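Local coordinates for uncharacterized protein Dfer_1899 (Dyadobacter fermentans, PDB 5HX0) that is of unknown function but folds as a six-bladed beta-propeller of the sialidase type, so it may bind or process glycans, at residues I39-K44 with P353-R358; L115-H119 with L168-L173; G122-C128 with C139-W144; N377-Y383 with A395-I401. All coordinates share one frame; numbering follows the deposited sequence. Where two conformers were deposited one is given.

Contact 1: I39-K44 with P353-R358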
loop_
_atom_site.group_PDB
_atom_site.type_symbol
_atom_site.label_atom_id
_atom_site.label_comp_id
_atom_site.label_asym_id
_atom_site.label_seq_id
_atom_site.Cartn_x
_atom_site.Cartn_y
_atom_site.Cartn_z
ATOM N N ILE A 39 2.599 44.124 -5.326
ATOM C CA ILE A 39 2.821 43.991 -3.889
ATOM C C ILE A 39 4.312 44.150 -3.602
ATOM O O ILE A 39 5.123 43.354 -4.096
ATOM C CB ILE A 39 2.287 42.653 -3.356
ATOM C CG1 ILE A 39 0.759 42.644 -3.424
ATOM C CG2 ILE A 39 2.737 42.446 -1.926
ATOM C CD1 ILE A 39 0.184 41.560 -4.261
ATOM N N PRO A 40 4.710 45.119 -2.775
ATOM C CA PRO A 40 6.141 45.409 -2.593
ATOM C C PRO A 40 6.906 44.189 -2.105
ATOM O O PRO A 40 6.544 43.566 -1.107
ATOM C CB PRO A 40 6.152 46.530 -1.543
ATOM C CG PRO A 40 4.758 47.079 -1.519
ATOM C CD PRO A 40 3.858 45.936 -1.891
ATOM N N GLY A 41 7.976 43.862 -2.821
ATOM C CA GLY A 41 8.848 42.772 -2.446
ATOM C C GLY A 41 8.348 41.387 -2.794
ATOM O O GLY A 41 8.992 40.406 -2.399
ATOM N N VAL A 42 7.226 41.270 -3.507
ATOM C CA VAL A 42 6.677 39.977 -3.909
ATOM C C VAL A 42 6.672 39.884 -5.425
ATOM O O VAL A 42 6.228 40.813 -6.105
ATOM C CB VAL A 42 5.259 39.758 -3.364
ATOM C CG1 VAL A 42 4.747 38.404 -3.792
ATOM C CG2 VAL A 42 5.270 39.882 -1.864
ATOM N N ARG A 43 7.134 38.747 -5.943
ATOM C CA ARG A 43 7.199 38.495 -7.374
ATOM C C ARG A 43 7.151 36.985 -7.602
ATOM O O ARG A 43 7.845 36.232 -6.916
ATOM C CB ARG A 43 8.486 39.106 -7.950
ATOM C CG ARG A 43 8.819 38.741 -9.372
ATOM C CD ARG A 43 10.092 39.459 -9.822
ATOM N NE ARG A 43 11.300 38.882 -9.235
ATOM C CZ ARG A 43 12.038 37.948 -9.831
ATOM N NH1 ARG A 43 11.678 37.488 -11.020
ATOM N NH2 ARG A 43 13.124 37.465 -9.238
ATOM N N LYS A 44 6.342 36.544 -8.558
ATOM C CA LYS A 44 6.341 35.137 -8.928
ATOM C C LYS A 44 7.484 34.875 -9.893
ATOM O O LYS A 44 7.576 35.514 -10.942
ATOM C CB LYS A 44 5.016 34.720 -9.557
ATOM C CG LYS A 44 5.047 33.261 -10.032
ATOM C CD LYS A 44 3.657 32.649 -10.127
ATOM C CE LYS A 44 3.005 33.020 -11.412
ATOM N NZ LYS A 44 1.819 32.186 -11.716
ATOM N N PRO A 353 -2.599 42.838 1.096
ATOM C CA PRO A 353 -3.076 42.678 -0.282
ATOM C C PRO A 353 -2.964 41.233 -0.733
ATOM O O PRO A 353 -2.024 40.526 -0.374
ATOM C CB PRO A 353 -2.148 43.596 -1.091
ATOM C CG PRO A 353 -0.904 43.744 -0.251
ATOM C CD PRO A 353 -1.369 43.652 1.190
ATOM N N GLU A 354 -3.929 40.804 -1.543
ATOM C CA GLU A 354 -3.985 39.413 -1.972
ATOM C C GLU A 354 -3.083 39.187 -3.185
ATOM O O GLU A 354 -3.103 39.957 -4.153
ATOM C CB GLU A 354 -5.422 39.010 -2.289
ATOM C CG GLU A 354 -5.593 37.548 -2.668
ATOM C CD GLU A 354 -7.055 37.147 -2.723
ATOM O OE1 GLU A 354 -7.752 37.555 -3.669
ATOM O OE2 GLU A 354 -7.511 36.436 -1.801
ATOM N N ILE A 355 -2.276 38.142 -3.101
ATOM C CA ILE A 355 -1.362 37.713 -4.150
ATOM C C ILE A 355 -2.089 36.635 -4.941
ATOM O O ILE A 355 -2.533 35.636 -4.363
ATOM C CB ILE A 355 -0.062 37.159 -3.534
ATOM C CG1 ILE A 355 0.588 38.199 -2.615
ATOM C CG2 ILE A 355 0.893 36.659 -4.603
ATOM C CD1 ILE A 355 1.664 37.631 -1.705
ATOM N N VAL A 356 -2.243 36.808 -6.252
ATOM C CA VAL A 356 -2.960 35.801 -7.038
ATOM C C VAL A 356 -1.928 34.952 -7.767
ATOM O O VAL A 356 -1.240 35.438 -8.672
ATOM C CB VAL A 356 -3.975 36.436 -8.003
ATOM C CG1 VAL A 356 -4.744 35.340 -8.737
ATOM C CG2 VAL A 356 -4.968 37.329 -7.228
ATOM N N LEU A 357 -1.812 33.673 -7.391
ATOM C CA LEU A 357 -0.766 32.835 -7.983
ATOM C C LEU A 357 -1.236 32.067 -9.223
ATOM O O LEU A 357 -0.453 31.867 -10.158
ATOM C CB LEU A 357 -0.219 31.842 -6.946
ATOM C CG LEU A 357 0.416 32.457 -5.695
ATOM C CD1 LEU A 357 0.831 31.369 -4.721
ATOM C CD2 LEU A 357 1.617 33.334 -6.069
ATOM N N ARG A 358 -2.484 31.612 -9.251
ATOM C CA ARG A 358 -3.002 30.831 -10.373
ATOM C C ARG A 358 -4.451 31.213 -10.600
ATOM O O ARG A 358 -5.207 31.379 -9.638
ATOM C CB ARG A 358 -2.936 29.296 -10.137
ATOM C CG ARG A 358 -1.553 28.708 -9.911
ATOM C CD ARG A 358 -0.719 28.714 -11.189
ATOM N NE ARG A 358 -1.165 27.790 -12.226
ATOM C CZ ARG A 358 -0.570 26.627 -12.493
ATOM N NH1 ARG A 358 0.479 26.226 -11.783
ATOM N NH2 ARG A 358 -1.014 25.870 -13.476
#

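Contact 2: L115-H119 with L168-L173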
loop_
_atom_site.group_PDB
_atom_site.type_symbol
_atom_site.label_atom_id
_atom_site.label_comp_id
_atom_site.label_asym_id
_atom_site.label_seq_id
_atom_site.Cartn_x
_atom_site.Cartn_y
_atom_site.Cartn_z
ATOM N N LEU A 115 7.074 5.422 -1.411
ATOM C CA LEU A 115 5.964 5.186 -0.500
ATOM C C LEU A 115 6.327 5.636 0.909
ATOM O O LEU A 115 7.367 5.245 1.450
ATOM C CB LEU A 115 5.583 3.707 -0.489
ATOM C CG LEU A 115 4.376 3.444 0.415
ATOM C CD1 LEU A 115 3.093 3.833 -0.254
ATOM C CD2 LEU A 115 4.325 2.010 0.788
ATOM N N ILE A 116 5.488 6.489 1.482
ATOM C CA ILE A 116 5.544 6.764 2.914
ATOM C C ILE A 116 4.697 5.759 3.683
ATOM O O ILE A 116 5.148 5.170 4.667
ATOM C CB ILE A 116 5.092 8.211 3.220
ATOM C CG1 ILE A 116 6.087 9.229 2.660
ATOM C CG2 ILE A 116 4.936 8.398 4.749
ATOM C CD1 ILE A 116 5.561 10.703 2.719
ATOM N N TYR A 117 3.470 5.518 3.232
ATOM C CA TYR A 117 2.593 4.651 4.005
ATOM C C TYR A 117 1.414 4.149 3.190
ATOM O O TYR A 117 0.763 4.926 2.481
ATOM C CB TYR A 117 2.068 5.394 5.222
ATOM C CG TYR A 117 1.264 4.524 6.171
ATOM C CD1 TYR A 117 1.865 3.480 6.870
ATOM C CD2 TYR A 117 -0.084 4.784 6.398
ATOM C CE1 TYR A 117 1.125 2.692 7.755
ATOM C CE2 TYR A 117 -0.833 4.013 7.283
ATOM C CZ TYR A 117 -0.216 2.966 7.954
ATOM O OH TYR A 117 -0.960 2.202 8.822
ATOM N N SER A 118 1.135 2.854 3.317
ATOM C CA SER A 118 -0.109 2.251 2.850
ATOM C C SER A 118 -0.792 1.602 4.045
ATOM O O SER A 118 -0.234 0.690 4.670
ATOM C CB SER A 118 0.145 1.223 1.750
ATOM O OG SER A 118 1.230 0.375 2.086
ATOM N N HIS A 119 -1.974 2.073 4.369
ATOM C CA HIS A 119 -2.654 1.595 5.576
ATOM C C HIS A 119 -3.176 0.175 5.341
ATOM O O HIS A 119 -3.768 -0.096 4.296
ATOM C CB HIS A 119 -3.797 2.554 5.911
ATOM C CG HIS A 119 -4.325 2.446 7.309
ATOM N ND1 HIS A 119 -3.512 2.306 8.419
ATOM C CD2 HIS A 119 -5.595 2.497 7.775
ATOM C CE1 HIS A 119 -4.266 2.286 9.505
ATOM N NE2 HIS A 119 -5.533 2.401 9.140
ATOM N N LEU A 168 -12.263 6.295 9.114
ATOM C CA LEU A 168 -11.426 5.705 10.164
ATOM C C LEU A 168 -10.800 6.726 11.101
ATOM O O LEU A 168 -10.219 6.327 12.125
ATOM C CB LEU A 168 -10.292 4.864 9.562
ATOM C CG LEU A 168 -10.672 3.618 8.767
ATOM C CD1 LEU A 168 -9.437 3.100 8.000
ATOM C CD2 LEU A 168 -11.226 2.556 9.724
ATOM N N GLY A 169 -10.855 8.007 10.769
ATOM C CA GLY A 169 -10.172 8.971 11.606
ATOM C C GLY A 169 -8.659 8.889 11.455
ATOM O O GLY A 169 -8.124 8.283 10.523
ATOM N N GLY A 170 -7.965 9.496 12.422
ATOM C CA GLY A 170 -6.577 9.840 12.236
ATOM C C GLY A 170 -5.572 8.740 12.567
ATOM O O GLY A 170 -5.851 7.778 13.289
ATOM N N TYR A 171 -4.376 8.905 12.004
ATOM C CA TYR A 171 -3.196 8.147 12.398
ATOM C C TYR A 171 -1.985 8.969 11.980
ATOM O O TYR A 171 -2.062 9.761 11.042
ATOM C CB TYR A 171 -3.150 6.748 11.772
ATOM C CG TYR A 171 -3.690 6.558 10.354
ATOM C CD1 TYR A 171 -2.888 6.777 9.231
ATOM C CD2 TYR A 171 -4.972 6.081 10.158
ATOM C CE1 TYR A 171 -3.377 6.548 7.936
ATOM C CE2 TYR A 171 -5.477 5.858 8.891
ATOM C CZ TYR A 171 -4.685 6.088 7.788
ATOM O OH TYR A 171 -5.224 5.825 6.548
ATOM N N VAL A 172 -0.889 8.812 12.709
ATOM C CA VAL A 172 0.315 9.618 12.512
ATOM C C VAL A 172 1.505 8.680 12.401
ATOM O O VAL A 172 1.669 7.776 13.231
ATOM C CB VAL A 172 0.528 10.611 13.676
ATOM C CG1 VAL A 172 1.735 11.501 13.416
ATOM C CG2 VAL A 172 -0.719 11.451 13.891
ATOM N N LEU A 173 2.323 8.878 11.374
ATOM C CA LEU A 173 3.605 8.202 11.257
ATOM C C LEU A 173 4.721 9.145 11.689
ATOM O O LEU A 173 4.617 10.367 11.574
ATOM C CB LEU A 173 3.839 7.743 9.819
ATOM C CG LEU A 173 2.552 7.036 9.420
ATOM C CD1 LEU A 173 2.275 7.241 7.984
ATOM C CD2 LEU A 173 2.597 5.579 9.794
#

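Contact 3: G122-C128 with C139-W144. With ACT (acetate ion), chain D.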
loop_
_atom_site.group_PDB
_atom_site.type_symbol
_atom_site.label_atom_id
_atom_site.label_comp_id
_atom_site.label_asym_id
_atom_site.label_seq_id
_atom_site.Cartn_x
_atom_site.Cartn_y
_atom_site.Cartn_z
ATOM N N GLY A 122 -7.254 0.315 4.763
ATOM C CA GLY A 122 -7.977 1.088 3.765
ATOM C C GLY A 122 -7.121 2.192 3.160
ATOM O O GLY A 122 -5.888 2.130 3.188
ATOM N N GLY A 123 -7.821 3.206 2.610
ATOM C CA GLY A 123 -7.171 4.310 1.914
ATOM C C GLY A 123 -6.798 5.443 2.858
ATOM O O GLY A 123 -7.477 5.693 3.862
ATOM N N SER A 124 -5.682 6.115 2.548
ATOM C CA SER A 124 -5.134 7.163 3.405
ATOM C C SER A 124 -5.239 8.534 2.743
ATOM O O SER A 124 -5.192 8.650 1.515
ATOM C CB SER A 124 -3.681 6.854 3.746
ATOM O OG SER A 124 -3.607 5.625 4.444
ATOM N N GLN A 125 -5.348 9.581 3.559
ATOM C CA GLN A 125 -5.647 10.923 3.055
ATOM C C GLN A 125 -4.567 11.935 3.429
ATOM O O GLN A 125 -3.780 11.719 4.352
ATOM C CB GLN A 125 -6.963 11.429 3.640
ATOM C CG GLN A 125 -8.137 10.485 3.386
ATOM C CD GLN A 125 -8.430 10.375 1.916
ATOM O OE1 GLN A 125 -8.206 9.335 1.305
ATOM N NE2 GLN A 125 -8.917 11.464 1.324
ATOM N N ASP A 126 -4.587 13.068 2.720
ATOM C CA ASP A 126 -3.973 14.333 3.131
ATOM C C ASP A 126 -2.774 14.195 4.075
ATOM O O ASP A 126 -2.879 14.546 5.258
ATOM C CB ASP A 126 -5.013 15.216 3.829
ATOM C CG ASP A 126 -6.265 15.442 2.990
ATOM O OD1 ASP A 126 -6.586 14.598 2.133
ATOM O OD2 ASP A 126 -6.945 16.476 3.201
ATOM N N PRO A 127 -1.627 13.706 3.617
ATOM C CA PRO A 127 -0.465 13.632 4.520
ATOM C C PRO A 127 -0.020 15.031 4.911
ATOM O O PRO A 127 0.233 15.876 4.053
ATOM C CB PRO A 127 0.605 12.928 3.674
ATOM C CG PRO A 127 0.222 13.346 2.211
ATOM C CD PRO A 127 -1.287 13.426 2.204
ATOM N N CYS A 128 0.100 15.269 6.211
ATOM C CA CYS A 128 0.525 16.566 6.717
ATOM C C CYS A 128 1.851 16.403 7.457
ATOM O O CYS A 128 1.882 15.847 8.552
ATOM C CB CYS A 128 -0.573 17.139 7.623
ATOM S SG CYS A 128 -1.963 17.677 6.598
ATOM N N CYS A 139 4.134 12.726 10.210
ATOM C CA CYS A 139 3.272 12.723 9.026
ATOM C C CYS A 139 1.870 12.314 9.475
ATOM O O CYS A 139 1.593 11.127 9.662
ATOM C CB CYS A 139 3.811 11.787 7.936
ATOM S SG CYS A 139 2.789 11.795 6.441
ATOM N N ALA A 140 0.991 13.298 9.646
ATOM C CA ALA A 140 -0.381 13.031 10.053
ATOM C C ALA A 140 -1.219 12.627 8.847
ATOM O O ALA A 140 -0.995 13.085 7.716
ATOM C CB ALA A 140 -0.993 14.264 10.721
ATOM N N SER A 141 -2.178 11.742 9.088
ATOM C CA SER A 141 -3.074 11.317 8.012
ATOM C C SER A 141 -4.411 10.927 8.637
ATOM O O SER A 141 -4.623 11.087 9.848
ATOM C CB SER A 141 -2.432 10.168 7.217
ATOM O OG SER A 141 -3.263 9.763 6.139
ATOM N N TYR A 142 -5.306 10.395 7.808
ATOM C CA TYR A 142 -6.557 9.796 8.259
ATOM C C TYR A 142 -7.057 8.901 7.136
ATOM O O TYR A 142 -6.552 8.958 6.015
ATOM C CB TYR A 142 -7.600 10.844 8.663
ATOM C CG TYR A 142 -7.879 11.960 7.657
ATOM C CD1 TYR A 142 -8.909 11.830 6.734
ATOM C CD2 TYR A 142 -7.154 13.157 7.679
ATOM C CE1 TYR A 142 -9.213 12.844 5.842
ATOM C CE2 TYR A 142 -7.449 14.187 6.768
ATOM C CZ TYR A 142 -8.481 14.006 5.854
ATOM O OH TYR A 142 -8.811 14.986 4.939
ATOM N N GLY A 143 -8.030 8.033 7.454
ATOM C CA GLY A 143 -8.333 6.914 6.581
ATOM C C GLY A 143 -9.812 6.649 6.355
ATOM O O GLY A 143 -10.691 7.115 7.103
ATOM N N TRP A 144 -10.060 5.832 5.316
ATOM C CA TRP A 144 -11.380 5.376 4.893
ATOM C C TRP A 144 -11.348 3.870 4.705
ATOM O O TRP A 144 -10.471 3.355 4.002
ATOM C CB TRP A 144 -11.791 6.016 3.554
ATOM C CG TRP A 144 -12.054 7.474 3.649
ATOM C CD1 TRP A 144 -11.206 8.492 3.304
ATOM C CD2 TRP A 144 -13.261 8.088 4.129
ATOM N NE1 TRP A 144 -11.822 9.709 3.543
ATOM C CE2 TRP A 144 -13.080 9.483 4.047
ATOM C CE3 TRP A 144 -14.471 7.589 4.626
ATOM C CZ2 TRP A 144 -14.076 10.392 4.432
ATOM C CZ3 TRP A 144 -15.456 8.482 5.005
ATOM C CH2 TRP A 144 -15.255 9.870 4.909
HETATM C C ACT D . -10.023 15.405 1.581
HETATM O O ACT D . -9.523 14.365 2.088
HETATM O OXT ACT D . -9.338 16.472 1.648
HETATM C CH3 ACT D . -11.379 15.365 0.940
#

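Contact 4: N377-Y383 with A395-I401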
loop_
_atom_site.group_PDB
_atom_site.type_symbol
_atom_site.label_atom_id
_atom_site.label_comp_id
_atom_site.label_asym_id
_atom_site.label_seq_id
_atom_site.Cartn_x
_atom_site.Cartn_y
_atom_site.Cartn_z
ATOM N N ASN A 377 15.590 34.242 0.037
ATOM C CA ASN A 377 14.731 35.116 -0.749
ATOM C C ASN A 377 13.656 34.413 -1.571
ATOM O O ASN A 377 12.917 35.093 -2.290
ATOM C CB ASN A 377 15.593 35.994 -1.658
ATOM C CG ASN A 377 16.254 37.125 -0.889
ATOM O OD1 ASN A 377 17.478 37.216 -0.827
ATOM N ND2 ASN A 377 15.438 37.981 -0.275
ATOM N N ARG A 378 13.520 33.093 -1.479
ATOM C CA ARG A 378 12.552 32.400 -2.311
ATOM C C ARG A 378 11.750 31.385 -1.510
ATOM O O ARG A 378 12.284 30.705 -0.624
ATOM C CB ARG A 378 13.237 31.714 -3.489
ATOM C CG ARG A 378 13.680 32.738 -4.524
ATOM C CD ARG A 378 14.231 32.086 -5.740
ATOM N NE ARG A 378 14.486 33.050 -6.798
ATOM C CZ ARG A 378 14.680 32.715 -8.072
ATOM N NH1 ARG A 378 14.636 31.433 -8.429
ATOM N NH2 ARG A 378 14.905 33.657 -8.985
ATOM N N VAL A 379 10.464 31.292 -1.864
ATOM C CA VAL A 379 9.503 30.374 -1.261
ATOM C C VAL A 379 8.862 29.551 -2.370
ATOM O O VAL A 379 8.488 30.091 -3.416
ATOM C CB VAL A 379 8.409 31.145 -0.491
ATOM C CG1 VAL A 379 7.285 30.214 -0.071
ATOM C CG2 VAL A 379 8.994 31.861 0.725
ATOM N N LEU A 380 8.691 28.255 -2.128
ATOM C CA LEU A 380 7.873 27.409 -2.996
ATOM C C LEU A 380 6.491 27.264 -2.376
ATOM O O LEU A 380 6.364 26.807 -1.237
ATOM C CB LEU A 380 8.508 26.031 -3.179
ATOM C CG LEU A 380 7.609 24.979 -3.827
ATOM C CD1 LEU A 380 7.360 25.346 -5.281
ATOM C CD2 LEU A 380 8.228 23.596 -3.704
ATOM N N VAL A 381 5.463 27.688 -3.096
ATOM C CA VAL A 381 4.085 27.411 -2.691
ATOM C C VAL A 381 3.655 26.203 -3.513
ATOM O O VAL A 381 3.375 26.326 -4.707
ATOM C CB VAL A 381 3.157 28.606 -2.925
ATOM C CG1 VAL A 381 1.736 28.264 -2.422
ATOM C CG2 VAL A 381 3.720 29.867 -2.249
ATOM N N SER A 382 3.621 25.026 -2.888
ATOM C CA SER A 382 3.090 23.864 -3.578
ATOM C C SER A 382 1.577 23.778 -3.387
ATOM O O SER A 382 1.003 24.390 -2.485
ATOM C CB SER A 382 3.752 22.573 -3.061
ATOM O OG SER A 382 3.227 22.226 -1.779
ATOM N N TYR A 383 0.930 23.008 -4.259
ATOM C CA TYR A 383 -0.515 22.794 -4.226
ATOM C C TYR A 383 -0.802 21.654 -5.188
ATOM O O TYR A 383 0.095 21.193 -5.895
ATOM C CB TYR A 383 -1.312 24.061 -4.603
ATOM C CG TYR A 383 -0.714 24.844 -5.752
ATOM C CD1 TYR A 383 -1.004 24.510 -7.080
ATOM C CD2 TYR A 383 0.163 25.909 -5.512
ATOM C CE1 TYR A 383 -0.444 25.227 -8.136
ATOM C CE2 TYR A 383 0.715 26.635 -6.570
ATOM C CZ TYR A 383 0.416 26.276 -7.870
ATOM O OH TYR A 383 0.971 26.985 -8.906
ATOM N N ALA A 395 1.691 20.709 -8.252
ATOM C CA ALA A 395 2.321 21.825 -8.936
ATOM C C ALA A 395 2.813 22.811 -7.878
ATOM O O ALA A 395 2.607 22.620 -6.673
ATOM C CB ALA A 395 1.341 22.493 -9.903
ATOM N N GLY A 396 3.450 23.878 -8.330
ATOM C CA GLY A 396 3.899 24.888 -7.397
ATOM C C GLY A 396 4.169 26.193 -8.108
ATOM O O GLY A 396 4.290 26.255 -9.338
ATOM N N SER A 397 4.243 27.243 -7.307
ATOM C CA SER A 397 4.643 28.564 -7.758
ATOM C C SER A 397 5.848 28.962 -6.922
ATOM O O SER A 397 5.792 28.898 -5.690
ATOM C CB SER A 397 3.512 29.577 -7.576
ATOM O OG SER A 397 2.392 29.264 -8.379
ATOM N N ILE A 398 6.927 29.374 -7.575
ATOM C CA ILE A 398 8.103 29.863 -6.865
ATOM C C ILE A 398 8.015 31.384 -6.761
ATOM O O ILE A 398 7.904 32.081 -7.776
ATOM C CB ILE A 398 9.391 29.421 -7.564
ATOM C CG1 ILE A 398 9.470 27.880 -7.555
ATOM C CG2 ILE A 398 10.600 29.998 -6.849
ATOM C CD1 ILE A 398 10.684 27.315 -8.279
ATOM N N LEU A 399 8.069 31.894 -5.531
ATOM C CA LEU A 399 7.964 33.320 -5.241
ATOM C C LEU A 399 9.305 33.873 -4.777
ATOM O O LEU A 399 10.042 33.208 -4.041
ATOM C CB LEU A 399 6.932 33.583 -4.143
ATOM C CG LEU A 399 5.532 33.056 -4.397
ATOM C CD1 LEU A 399 4.586 33.583 -3.321
ATOM C CD2 LEU A 399 5.115 33.478 -5.787
ATOM N N GLU A 400 9.607 35.101 -5.196
ATOM C CA GLU A 400 10.714 35.867 -4.635
ATOM C C GLU A 400 10.121 36.863 -3.639
ATOM O O GLU A 400 9.276 37.687 -4.009
ATOM C CB GLU A 400 11.499 36.588 -5.733
ATOM C CG GLU A 400 12.783 37.249 -5.239
ATOM C CD GLU A 400 13.355 38.242 -6.239
ATOM O OE1 GLU A 400 12.686 39.269 -6.519
ATOM O OE2 GLU A 400 14.467 37.984 -6.751
ATOM N N ILE A 401 10.514 36.750 -2.377
ATOM C CA ILE A 401 10.023 37.638 -1.320
ATOM C C ILE A 401 11.250 38.277 -0.702
ATOM O O ILE A 401 11.950 37.640 0.093
ATOM C CB ILE A 401 9.204 36.906 -0.247
ATOM C CG1 ILE A 401 8.158 35.978 -0.870
ATOM C CG2 ILE A 401 8.562 37.935 0.727
ATOM C CD1 ILE A 401 7.167 36.685 -1.737
HETATM O O HOH W 1 15.491 35.518 -6.067
#

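Contact 1: I39-K44 with P353-R358
I39 rests CG1 on the ring of P353, 3.7 Å from P353 CG, and its terminal CD1 continues to I355 CG1 at 3.8 Å. V42 reaches the same isoleucine from further along: its CG1, anti to the backbone N (chi1 -179°), meets I355 CD1 tip to tip at 3.8 Å. I39 and V42 can share this partner because they are the two ends of a type II beta turn, closed by V42 N bonding to I39 O at 3.0 Å, with G41 at positive phi.

The polar part is a single hydrogen bond. K44 bends its chain at chi3 (82°) and delivers NZ to L357 O at 2.8 Å, approaching in the carbonyl plane with a C=O...N angle of 158°. The same ammonium group forms a salt bridge with D47.

The axes of 42-44 and 354-358 run nearly parallel yet stay 9.0 Å apart, too far for sheet pairing; side chains of 39-44 instead meet side chains and carbonyl oxygens of 353-358. Strand 354-358 is the outermost of its blade. Strand 42-51 pairs with 393-401 and so closes the last blade, the velcro closure of a beta-propeller; this contact packs that added N-terminal strand against the blade before it.

Contact 2: L115-H119 with L168-L173
H119 lays its imidazole against the phenol ring of Y171 in a face-to-face stack, with ring centroids 4.0 Å apart and planes inclined by 24°. The overlap is offset: Y171 CE2 lies over the rim of the imidazole, 3.5 Å from H119 NE2. At the imidazole edge, near its plane, L168 CD1 approaches H119 CD2 at 3.9 Å. Another in-plane position is taken by Y117 OH, only 2.6 Å from H119 ND1 in a hydrogen bond that either group could donate; it should restrict rotation of the imidazole within the stack.

Y117 is itself gripped across the contact by L173. One methyl, L173 CD2, stands over the ring face in a CH-pi contact, 3.9 Å from the centroid of the Y117 ring, while the backbone N of H119 lies over the opposite face. The other methyl, L173 CD1, is pressed to 3.3 Å from Y117 CB, a tight fit. Y117 CE2 also meets Y171 CE1 at 3.7 Å, the two phenols inclined obliquely, which completes a cluster of three aromatic rings. A first torsion that sets CG between backbone N and carbonyl carbon (chi1 35°) places the Y171 ring where it meets both H119 and Y117, and its hydroxyl is hydrogen-bonded to S124 OG.

The contact joins neighbouring propeller blades. Strand 114-117 is the outermost of its sheet and bulged at I116 and Y117 opposite L98 of strand 97-103; its residues 115-117 run at 130° to 168-173 of the next blade. P185 of strand 183-186 packs on Y117, Y171 and L173.

Contact 3: G122-C128 with C139-W144
With CG set between its backbone N and carbonyl carbon (chi1 51°), Y142 swings its ring beneath Q125, whose CB sits over one face in a CH-pi contact, 3.7 Å from the centroid of the Y142 ring. Q125 then folds back at chi2 (-64°), which carries its amide to the edge of the W144 indole. There Q125 CD is 3.6 Å from W144 CD1, in the indole plane, with amide and ring planes 81° apart. The amide orientation is further fixed by R76, whose NE bonds to Q125 OE1, leaving Q125 NE2 to donate to the acetate O at 3.1 Å.

These groups project from a beta hairpin, strands 123-131 and 137-145, the innermost pair of one propeller blade. G123 and W144 exchange two backbone hydrogen bonds at one end, C128 and A140 exchange two at the other, and the register slips by one residue in between. The slip is bridged by Q125 N bonding to Y142 O at 2.8 Å and by the hydroxyl of S141, which donates to Q125 O at 2.7 Å in the carbonyl plane, on a lone pair.

D126, with positive phi at this irregularity, brings its carboxylate OD2 to 3.0 Å from Y142 OH and to 2.9 Å from acetate OXT. The acetate probably comes from the crystallisation liquor, as do a tetraethylene glycol near the Y142 side chain and a glycerol near that of W144.

Contact 4: N377-Y383 with A395-I401
A395 and Y383 form the first hydrogen-bonded pair of an antiparallel beta hairpin, the two central strands of the propeller's last blade, with A395 N bonding to Y383 O at 2.9 Å. The tyrosine, its CG lodged between backbone N and carbonyl carbon (chi1 41°), folds its ring under the partner strand: A395 CB touches Y383 CE1 at 3.7 Å, and one ring face carries A395 O and G396 N.

At G396, which has no side chain, the strands come to 4.0 Å between G396 CA and S382 CA, and a side chain here would collide with L380 CD1. S397 OG lies at the edge of the Y383 ring, in its plane, and accepts a hydrogen bond from Y383 OH at 2.7 Å; D47 OD1 is a further partner of that OG.

I398 turns to the other side of the sheet, and its CG1 meets L380 CD1 at 4.0 Å. L399 returns to the side of V379 and V381: its CD1 packs on V381 CG2 at 4.0 Å, while its N bonds almost straight to V379 O (2.8 Å, 177° at the hydrogen).

E400 lies opposite R378, and a water joins them, accepting from R378 NE and donating to E400 OE2; that carboxylate oxygen also forms a salt bridge with R43. At the strand end, N377 O receives the N-H of I401, and E400 CA makes a C-H contact to N377 O at 3.3 Å.

Contacts 1 and 4 touch, with centres 11 Å apart, because strands 42-51 and 393-401 are neighbours in the last blade. A probable hydrogen bond from R358 NH1 to Y383 OH (3.0 Å) and packing of V42 on I401 join them, while L357 packs on L399 from the adjacent blade. Contacts 2 and 3 adjoin at 5 Å between centres; L168 N lies 2.7 Å from G143 O, a probable hydrogen bond, so the aromatic cluster backs the inner hairpin that holds the acetate. The centre of contact 3 lies about 10 Å from the chain centre, and its bound small molecules may mark a pocket. Contact 1 is on the opposite side of that centre, about 32 Å from contact 3 between centres.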